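Local coordinates for putative uncharacterized protein (Mycobacterium avium, PDB 2Z6V) that probably transfers a sulfuryl group to an acceptor molecule whose identity is not established, at residues 276-287 against 383-392. Residues are numbered along the deposited sequence; the frame is centred on the assembly and turned at random.
Sequences YKATGSLCNLWR and YRLDEYGLTV. With PLM (palmitic acid), chain C.
Cys283 CB stands over one face of the Tyr388 ring, almost straight above its centre, while CG of Glu387 lies against the opposite face toward the rim; Cys283 SG approaches the same ring obliquely, 4.3 Å from the centroid, a Cys sulfur-aromatic contact. Val392 CG1 sits 3.6 Å from the centroid of the Tyr276 ring, again face-on. Tyr276 in turn places its CB over the centre of the Tyr383 ring, 3.8 Å from the centroid and close to the ring normal, a CH-pi contact, and has Tyr383 OH at its own ring edge. The two rings themselves meet obliquely, their planes 59° apart. Lys277 CG lies at the edge of the Tyr383 ring, in its plane, and the Tyr383 hydroxyl is hydrogen-bonded to OD2 of Asp274, just before helix 275-285, tying this ring to the start of the helix.

At the other end of residues 276-287, just past that helix, Arg287 NE donates to Tyr388 OH over 2.7 Å with an N-H...O angle of 151°, the hydroxyl tilted somewhat out of the guanidinium plane. An arginine chain extended from CG to NE spans the distance. Its NH2 forms a salt bridge with Glu387 OE1 at 2.9 Å, but the hydrogen-bond component is weak, with an angle of 118°. Between these ends Leu385 CD1 packs 3.7 Å from Gly280 CA, where the helix presents no side chain, and Leu390 CD1 meets Thr279 CG2.

Leu282 and Trp286, which do not touch residues 383-392, meet the bound palmitic acid. The arrangement is a loop packed along one helix flank: the connection from helix 360-371 to helix 392-405 lies against the helix that follows strand 267-272 in the parallel sheet of the sulfotransferase alpha/beta fold.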
ATOM      1  N   TYR A 276     -17.403   9.212  -3.860  1.00 40.91           N
ATOM      2  CA  TYR A 276     -18.517   8.271  -3.784  1.00 39.78           C
ATOM      3  C   TYR A 276     -18.128   7.000  -4.538  1.00 40.30           C
ATOM      4  O   TYR A 276     -18.367   5.884  -4.070  1.00 39.76           O
ATOM      5  CB  TYR A 276     -19.774   8.890  -4.403  1.00 39.72           C
ATOM      6  CG  TYR A 276     -20.130  10.246  -3.827  1.00 40.35           C
ATOM      7  CD1 TYR A 276     -20.333  10.410  -2.460  1.00 40.45           C
ATOM      8  CD2 TYR A 276     -20.262  11.366  -4.652  1.00 41.11           C
ATOM      9  CE1 TYR A 276     -20.661  11.652  -1.924  1.00 41.57           C
ATOM     10  CE2 TYR A 276     -20.590  12.617  -4.125  1.00 38.91           C
ATOM     11  CZ  TYR A 276     -20.790  12.749  -2.763  1.00 40.65           C
ATOM     12  OH  TYR A 276     -21.141  13.965  -2.230  1.00 42.57           O
ATOM     13  N   LYS A 277     -17.513   7.185  -5.704  1.00 38.31           N
ATOM     14  CA  LYS A 277     -17.074   6.074  -6.530  1.00 37.68           C
ATOM     15  C   LYS A 277     -16.022   5.274  -5.762  1.00 38.49           C
ATOM     16  O   LYS A 277     -16.148   4.061  -5.578  1.00 39.46           O
ATOM     17  CB  LYS A 277     -16.471   6.614  -7.825  1.00 39.24           C
ATOM     18  CG  LYS A 277     -16.679   5.747  -9.059  1.00 42.76           C
ATOM     19  CD  LYS A 277     -15.983   4.408  -8.966  1.00 46.68           C
ATOM     20  CE  LYS A 277     -16.142   3.623 -10.265  1.00 49.01           C
ATOM     21  NZ  LYS A 277     -15.457   2.296 -10.211  1.00 51.47           N
ATOM     22  N   ALA A 278     -14.988   5.965  -5.299  1.00 37.05           N
ATOM     23  CA  ALA A 278     -13.913   5.324  -4.565  1.00 36.47           C
ATOM     24  C   ALA A 278     -14.405   4.534  -3.356  1.00 36.54           C
ATOM     25  O   ALA A 278     -13.835   3.501  -3.022  1.00 37.97           O
ATOM     26  CB  ALA A 278     -12.895   6.366  -4.128  1.00 35.78           C
ATOM     27  N   THR A 279     -15.461   5.010  -2.708  1.00 36.00           N
ATOM     28  CA  THR A 279     -15.996   4.334  -1.530  1.00 35.69           C
ATOM     29  C   THR A 279     -16.622   2.987  -1.866  1.00 36.20           C
ATOM     30  O   THR A 279     -16.388   1.989  -1.181  1.00 35.85           O
ATOM     31  CB  THR A 279     -17.043   5.215  -0.822  1.00 36.90           C
ATOM     32  OG1 THR A 279     -16.396   6.374  -0.281  1.00 36.30           O
ATOM     33  CG2 THR A 279     -17.726   4.447   0.304  1.00 36.74           C
ATOM     34  N   GLY A 280     -17.423   2.964  -2.923  1.00 37.42           N
ATOM     35  CA  GLY A 280     -18.066   1.729  -3.331  1.00 36.59           C
ATOM     36  C   GLY A 280     -17.037   0.761  -3.876  1.00 36.95           C
ATOM     37  O   GLY A 280     -17.177  -0.460  -3.743  1.00 36.96           O
ATOM     38  N   SER A 281     -15.999   1.317  -4.495  1.00 35.69           N
ATOM     39  CA  SER A 281     -14.927   0.514  -5.055  1.00 33.75           C
ATOM     40  C   SER A 281     -14.144  -0.120  -3.911  1.00 33.35           C
ATOM     41  O   SER A 281     -13.648  -1.241  -4.041  1.00 35.02           O
ATOM     42  CB  SER A 281     -14.005   1.387  -5.911  1.00 33.65           C
ATOM     43  OG  SER A 281     -12.974   0.616  -6.500  1.00 35.38           O
ATOM     44  N   LEU A 282     -14.044   0.588  -2.787  1.00 32.47           N
ATOM     45  CA  LEU A 282     -13.322   0.056  -1.629  1.00 32.17           C
ATOM     46  C   LEU A 282     -14.046  -1.171  -1.097  1.00 32.05           C
ATOM     47  O   LEU A 282     -13.427  -2.204  -0.868  1.00 32.79           O
ATOM     48  CB  LEU A 282     -13.197   1.098  -0.503  1.00 28.28           C
ATOM     49  CG  LEU A 282     -12.458   0.560   0.733  1.00 26.93           C
ATOM     50  CD1 LEU A 282     -11.082   0.060   0.319  1.00 25.19           C
ATOM     51  CD2 LEU A 282     -12.323   1.634   1.795  1.00 26.78           C
ATOM     52  N   CYS A 283     -15.356  -1.045  -0.910  1.00 33.29           N
ATOM     53  CA  CYS A 283     -16.182  -2.141  -0.411  1.00 36.09           C
ATOM     54  C   CYS A 283     -16.085  -3.363  -1.313  1.00 37.60           C
ATOM     55  O   CYS A 283     -16.105  -4.508  -0.850  1.00 36.00           O
ATOM     56  CB  CYS A 283     -17.650  -1.715  -0.337  1.00 36.75           C
ATOM     57  SG  CYS A 283     -18.015  -0.462   0.892  1.00 38.51           S
ATOM     58  N   ASN A 284     -15.996  -3.109  -2.611  1.00 38.62           N
ATOM     59  CA  ASN A 284     -15.906  -4.183  -3.574  1.00 41.18           C
ATOM     60  C   ASN A 284     -14.533  -4.840  -3.482  1.00 40.90           C
ATOM     61  O   ASN A 284     -14.410  -6.066  -3.571  1.00 42.15           O
ATOM     62  CB  ASN A 284     -16.160  -3.633  -4.981  1.00 45.13           C
ATOM     63  CG  ASN A 284     -16.146  -4.715  -6.041  1.00 48.73           C
ATOM     64  OD1 ASN A 284     -16.852  -5.721  -5.925  1.00 48.94           O
ATOM     65  ND2 ASN A 284     -15.344  -4.512  -7.086  1.00 49.61           N
ATOM     66  N   LEU A 285     -13.504  -4.021  -3.285  1.00 38.81           N
ATOM     67  CA  LEU A 285     -12.141  -4.526  -3.187  1.00 36.54           C
ATOM     68  C   LEU A 285     -12.020  -5.558  -2.077  1.00 35.29           C
ATOM     69  O   LEU A 285     -11.296  -6.549  -2.213  1.00 33.02           O
ATOM     70  CB  LEU A 285     -11.163  -3.376  -2.912  1.00 37.36           C
ATOM     71  CG  LEU A 285      -9.667  -3.725  -2.902  1.00 34.57           C
ATOM     72  CD1 LEU A 285      -9.252  -4.147  -4.299  1.00 33.87           C
ATOM     73  CD2 LEU A 285      -8.840  -2.537  -2.449  1.00 32.87           C
ATOM     74  N   TRP A 286     -12.739  -5.318  -0.983  1.00 34.84           N
ATOM     75  CA  TRP A 286     -12.695  -6.199   0.179  1.00 35.36           C
ATOM     76  C   TRP A 286     -13.249  -7.600  -0.039  1.00 35.30           C
ATOM     77  O   TRP A 286     -12.948  -8.520   0.725  1.00 34.66           O
ATOM     78  CB  TRP A 286     -13.438  -5.567   1.354  1.00 35.17           C
ATOM     79  CG  TRP A 286     -12.785  -4.369   1.941  1.00 36.67           C
ATOM     80  CD1 TRP A 286     -11.470  -4.010   1.842  1.00 36.82           C
ATOM     81  CD2 TRP A 286     -13.403  -3.396   2.786  1.00 38.14           C
ATOM     82  NE1 TRP A 286     -11.233  -2.874   2.576  1.00 35.32           N
ATOM     83  CE2 TRP A 286     -12.403  -2.477   3.166  1.00 36.82           C
ATOM     84  CE3 TRP A 286     -14.708  -3.213   3.262  1.00 37.13           C
ATOM     85  CZ2 TRP A 286     -12.665  -1.393   4.000  1.00 37.06           C
ATOM     86  CZ3 TRP A 286     -14.968  -2.131   4.095  1.00 37.26           C
ATOM     87  CH2 TRP A 286     -13.951  -1.237   4.454  1.00 37.41           C
ATOM     88  N   ARG A 287     -14.059  -7.770  -1.072  1.00 34.91           N
ATOM     89  CA  ARG A 287     -14.642  -9.069  -1.326  1.00 34.61           C
ATOM     90  C   ARG A 287     -13.612 -10.169  -1.557  1.00 35.69           C
ATOM     91  O   ARG A 287     -13.766 -11.283  -1.047  1.00 35.13           O
ATOM     92  CB  ARG A 287     -15.615  -8.976  -2.496  1.00 33.79           C
ATOM     93  CG  ARG A 287     -16.941  -8.326  -2.115  1.00 33.95           C
ATOM     94  CD  ARG A 287     -17.837  -8.211  -3.325  1.00 36.29           C
ATOM     95  NE  ARG A 287     -19.115  -7.560  -3.033  1.00 37.52           N
ATOM     96  CZ  ARG A 287     -20.096  -8.096  -2.310  1.00 34.32           C
ATOM     97  NH1 ARG A 287     -19.964  -9.309  -1.785  1.00 31.83           N
ATOM     98  NH2 ARG A 287     -21.217  -7.413  -2.122  1.00 31.23           N
ATOM     99  N   TYR A 383     -22.805   4.715  -9.319  1.00 75.21           N
ATOM    100  CA  TYR A 383     -21.890   4.157  -8.330  1.00 74.82           C
ATOM    101  C   TYR A 383     -22.589   2.994  -7.661  1.00 75.04           C
ATOM    102  O   TYR A 383     -22.111   1.858  -7.637  1.00 74.15           O
ATOM    103  CB  TYR A 383     -21.574   5.158  -7.217  1.00 73.05           C
ATOM    104  CG  TYR A 383     -21.434   6.608  -7.601  1.00 69.62           C
ATOM    105  CD1 TYR A 383     -22.427   7.529  -7.275  1.00 68.06           C
ATOM    106  CD2 TYR A 383     -20.259   7.083  -8.173  1.00 68.83           C
ATOM    107  CE1 TYR A 383     -22.244   8.887  -7.494  1.00 67.48           C
ATOM    108  CE2 TYR A 383     -20.066   8.436  -8.397  1.00 68.41           C
ATOM    109  CZ  TYR A 383     -21.057   9.333  -8.052  1.00 67.82           C
ATOM    110  OH  TYR A 383     -20.839  10.677  -8.247  1.00 67.43           O
ATOM    111  N   ARG A 384     -23.738   3.335  -7.098  1.00 76.54           N
ATOM    112  CA  ARG A 384     -24.581   2.418  -6.366  1.00 77.66           C
ATOM    113  C   ARG A 384     -23.854   1.676  -5.267  1.00 75.78           C
ATOM    114  O   ARG A 384     -23.163   0.674  -5.478  1.00 75.00           O
ATOM    115  CB  ARG A 384     -25.325   1.486  -7.321  1.00 80.28           C
ATOM    116  CG  ARG A 384     -26.701   2.070  -7.680  1.00 83.81           C
ATOM    117  CD  ARG A 384     -26.606   3.568  -8.045  1.00 85.28           C
ATOM    118  NE  ARG A 384     -27.442   4.445  -7.215  1.00 88.01           N
ATOM    119  CZ  ARG A 384     -27.199   4.780  -5.945  1.00 89.31           C
ATOM    120  NH1 ARG A 384     -26.132   4.321  -5.308  1.00 88.58           N
ATOM    121  NH2 ARG A 384     -28.028   5.596  -5.304  1.00 90.57           N
ATOM    122  N   LEU A 385     -24.021   2.244  -4.081  1.00 73.21           N
ATOM    123  CA  LEU A 385     -23.441   1.745  -2.860  1.00 71.10           C
ATOM    124  C   LEU A 385     -24.547   0.943  -2.176  1.00 69.83           C
ATOM    125  O   LEU A 385     -24.443   0.577  -1.001  1.00 70.13           O
ATOM    126  CB  LEU A 385     -23.002   2.925  -1.982  1.00 71.26           C
ATOM    127  CG  LEU A 385     -22.323   4.172  -2.584  1.00 70.44           C
ATOM    128  CD1 LEU A 385     -21.193   3.776  -3.513  1.00 69.75           C
ATOM    129  CD2 LEU A 385     -23.342   4.995  -3.339  1.00 71.11           C
ATOM    130  N   ASP A 386     -25.616   0.689  -2.930  1.00 67.31           N
ATOM    131  CA  ASP A 386     -26.762  -0.076  -2.441  1.00 64.32           C
ATOM    132  C   ASP A 386     -26.274  -1.426  -1.970  1.00 61.01           C
ATOM    133  O   ASP A 386     -26.639  -1.907  -0.899  1.00 60.46           O
ATOM    134  CB  ASP A 386     -27.765  -0.308  -3.566  1.00 66.31           C
ATOM    135  CG  ASP A 386     -28.410   0.959  -4.031  1.00 68.07           C
ATOM    136  OD1 ASP A 386     -28.582   1.113  -5.262  1.00 69.69           O
ATOM    137  OD2 ASP A 386     -28.751   1.793  -3.165  1.00 68.59           O
ATOM    138  N   GLU A 387     -25.449  -2.032  -2.810  1.00 57.48           N
ATOM    139  CA  GLU A 387     -24.884  -3.335  -2.544  1.00 54.69           C
ATOM    140  C   GLU A 387     -24.206  -3.367  -1.177  1.00 53.00           C
ATOM    141  O   GLU A 387     -23.994  -4.441  -0.611  1.00 54.20           O
ATOM    142  CB  GLU A 387     -23.892  -3.674  -3.662  1.00 53.60           C
ATOM    143  CG  GLU A 387     -23.267  -5.049  -3.586  1.00 51.55           C
ATOM    144  CD  GLU A 387     -22.396  -5.340  -4.788  1.00 51.07           C
ATOM    145  OE1 GLU A 387     -21.662  -6.346  -4.763  1.00 52.43           O
ATOM    146  OE2 GLU A 387     -22.445  -4.565  -5.765  1.00 52.23           O
ATOM    147  N   TYR A 388     -23.892  -2.189  -0.637  1.00 50.76           N
ATOM    148  CA  TYR A 388     -23.224  -2.094   0.662  1.00 47.57           C
ATOM    149  C   TYR A 388     -23.956  -1.231   1.685  1.00 48.01           C
ATOM    150  O   TYR A 388     -23.386  -0.845   2.707  1.00 48.31           O
ATOM    151  CB  TYR A 388     -21.802  -1.574   0.455  1.00 42.96           C
ATOM    152  CG  TYR A 388     -21.032  -2.418  -0.525  1.00 38.34           C
ATOM    153  CD1 TYR A 388     -20.561  -3.678  -0.164  1.00 36.90           C
ATOM    154  CD2 TYR A 388     -20.835  -1.990  -1.835  1.00 35.59           C
ATOM    155  CE1 TYR A 388     -19.913  -4.500  -1.084  1.00 35.34           C
ATOM    156  CE2 TYR A 388     -20.191  -2.800  -2.761  1.00 35.66           C
ATOM    157  CZ  TYR A 388     -19.732  -4.056  -2.379  1.00 35.15           C
ATOM    158  OH  TYR A 388     -19.095  -4.865  -3.294  1.00 33.22           O
ATOM    159  N   GLY A 389     -25.220  -0.927   1.407  1.00 48.15           N
ATOM    160  CA  GLY A 389     -26.016  -0.137   2.326  1.00 48.38           C
ATOM    161  C   GLY A 389     -25.679   1.341   2.401  1.00 48.97           C
ATOM    162  O   GLY A 389     -25.803   1.950   3.464  1.00 48.29           O
ATOM    163  N   LEU A 390     -25.268   1.924   1.281  1.00 48.96           N
ATOM    164  CA  LEU A 390     -24.923   3.338   1.267  1.00 50.66           C
ATOM    165  C   LEU A 390     -25.676   4.120   0.197  1.00 51.71           C
ATOM    166  O   LEU A 390     -26.299   3.552  -0.700  1.00 52.58           O
ATOM    167  CB  LEU A 390     -23.418   3.520   1.050  1.00 50.17           C
ATOM    168  CG  LEU A 390     -22.458   2.958   2.095  1.00 50.32           C
ATOM    169  CD1 LEU A 390     -21.023   3.102   1.603  1.00 49.83           C
ATOM    170  CD2 LEU A 390     -22.654   3.689   3.408  1.00 48.81           C
ATOM    171  N   THR A 391     -25.602   5.438   0.305  1.00 52.33           N
ATOM    172  CA  THR A 391     -26.250   6.331  -0.639  1.00 53.13           C
ATOM    173  C   THR A 391     -25.363   7.557  -0.725  1.00 53.05           C
ATOM    174  O   THR A 391     -24.628   7.846   0.219  1.00 53.33           O
ATOM    175  CB  THR A 391     -27.653   6.754  -0.142  1.00 53.66           C
ATOM    176  OG1 THR A 391     -27.539   7.402   1.132  1.00 52.87           O
ATOM    177  CG2 THR A 391     -28.557   5.540  -0.005  1.00 53.15           C
ATOM    178  N   VAL A 392     -25.410   8.268  -1.847  1.00 52.49           N
ATOM    179  CA  VAL A 392     -24.598   9.467  -1.990  1.00 52.56           C
ATOM    180  C   VAL A 392     -25.005  10.472  -0.916  1.00 53.96           C
ATOM    181  O   VAL A 392     -24.176  11.220  -0.406  1.00 55.67           O
ATOM    182  CB  VAL A 392     -24.772  10.103  -3.380  1.00 52.24           C
ATOM    183  CG1 VAL A 392     -24.017  11.421  -3.447  1.00 52.12           C
ATOM    184  CG2 VAL A 392     -24.257   9.153  -4.454  1.00 51.54           C
TER
HETATM  185  C1  PLM C 700      -8.698  -2.877   4.972  1.00 68.21           C
HETATM  186  O1  PLM C 700      -9.564  -2.654   5.846  1.00 68.45           O
HETATM  187  O2  PLM C 700      -7.764  -3.703   5.060  1.00 69.19           O
HETATM  188  C2  PLM C 700      -8.781  -2.072   3.672  1.00 65.87           C
HETATM  189  C3  PLM C 700      -8.933  -0.577   3.955  1.00 62.02           C
HETATM  190  C4  PLM C 700      -8.885   0.268   2.680  1.00 61.68           C
HETATM  191  C5  PLM C 700      -7.550   0.111   1.947  1.00 58.54           C
HETATM  192  C6  PLM C 700      -7.510  -1.165   1.103  1.00 59.44           C
HETATM  193  C7  PLM C 700      -6.080  -1.455   0.647  1.00 57.86           C
HETATM  194  C8  PLM C 700      -5.233  -1.962   1.815  1.00 58.29           C
HETATM  195  C9  PLM C 700      -3.828  -1.362   1.748  1.00 58.87           C
HETATM  196  CA  PLM C 700      -3.196  -1.568   0.370  1.00 60.30           C
HETATM  197  CB  PLM C 700      -2.052  -0.579   0.129  1.00 56.70           C
HETATM  198  CC  PLM C 700      -2.555   0.853   0.314  1.00 55.57           C
HETATM  199  CD  PLM C 700      -2.626   1.219   1.798  1.00 57.27           C
HETATM  200  CE  PLM C 700      -3.577   2.389   2.065  1.00 52.86           C
HETATM  201  CF  PLM C 700      -5.014   1.986   1.725  1.00 53.76           C
HETATM  202  CG  PLM C 700      -6.017   3.073   2.112  1.00 50.34           C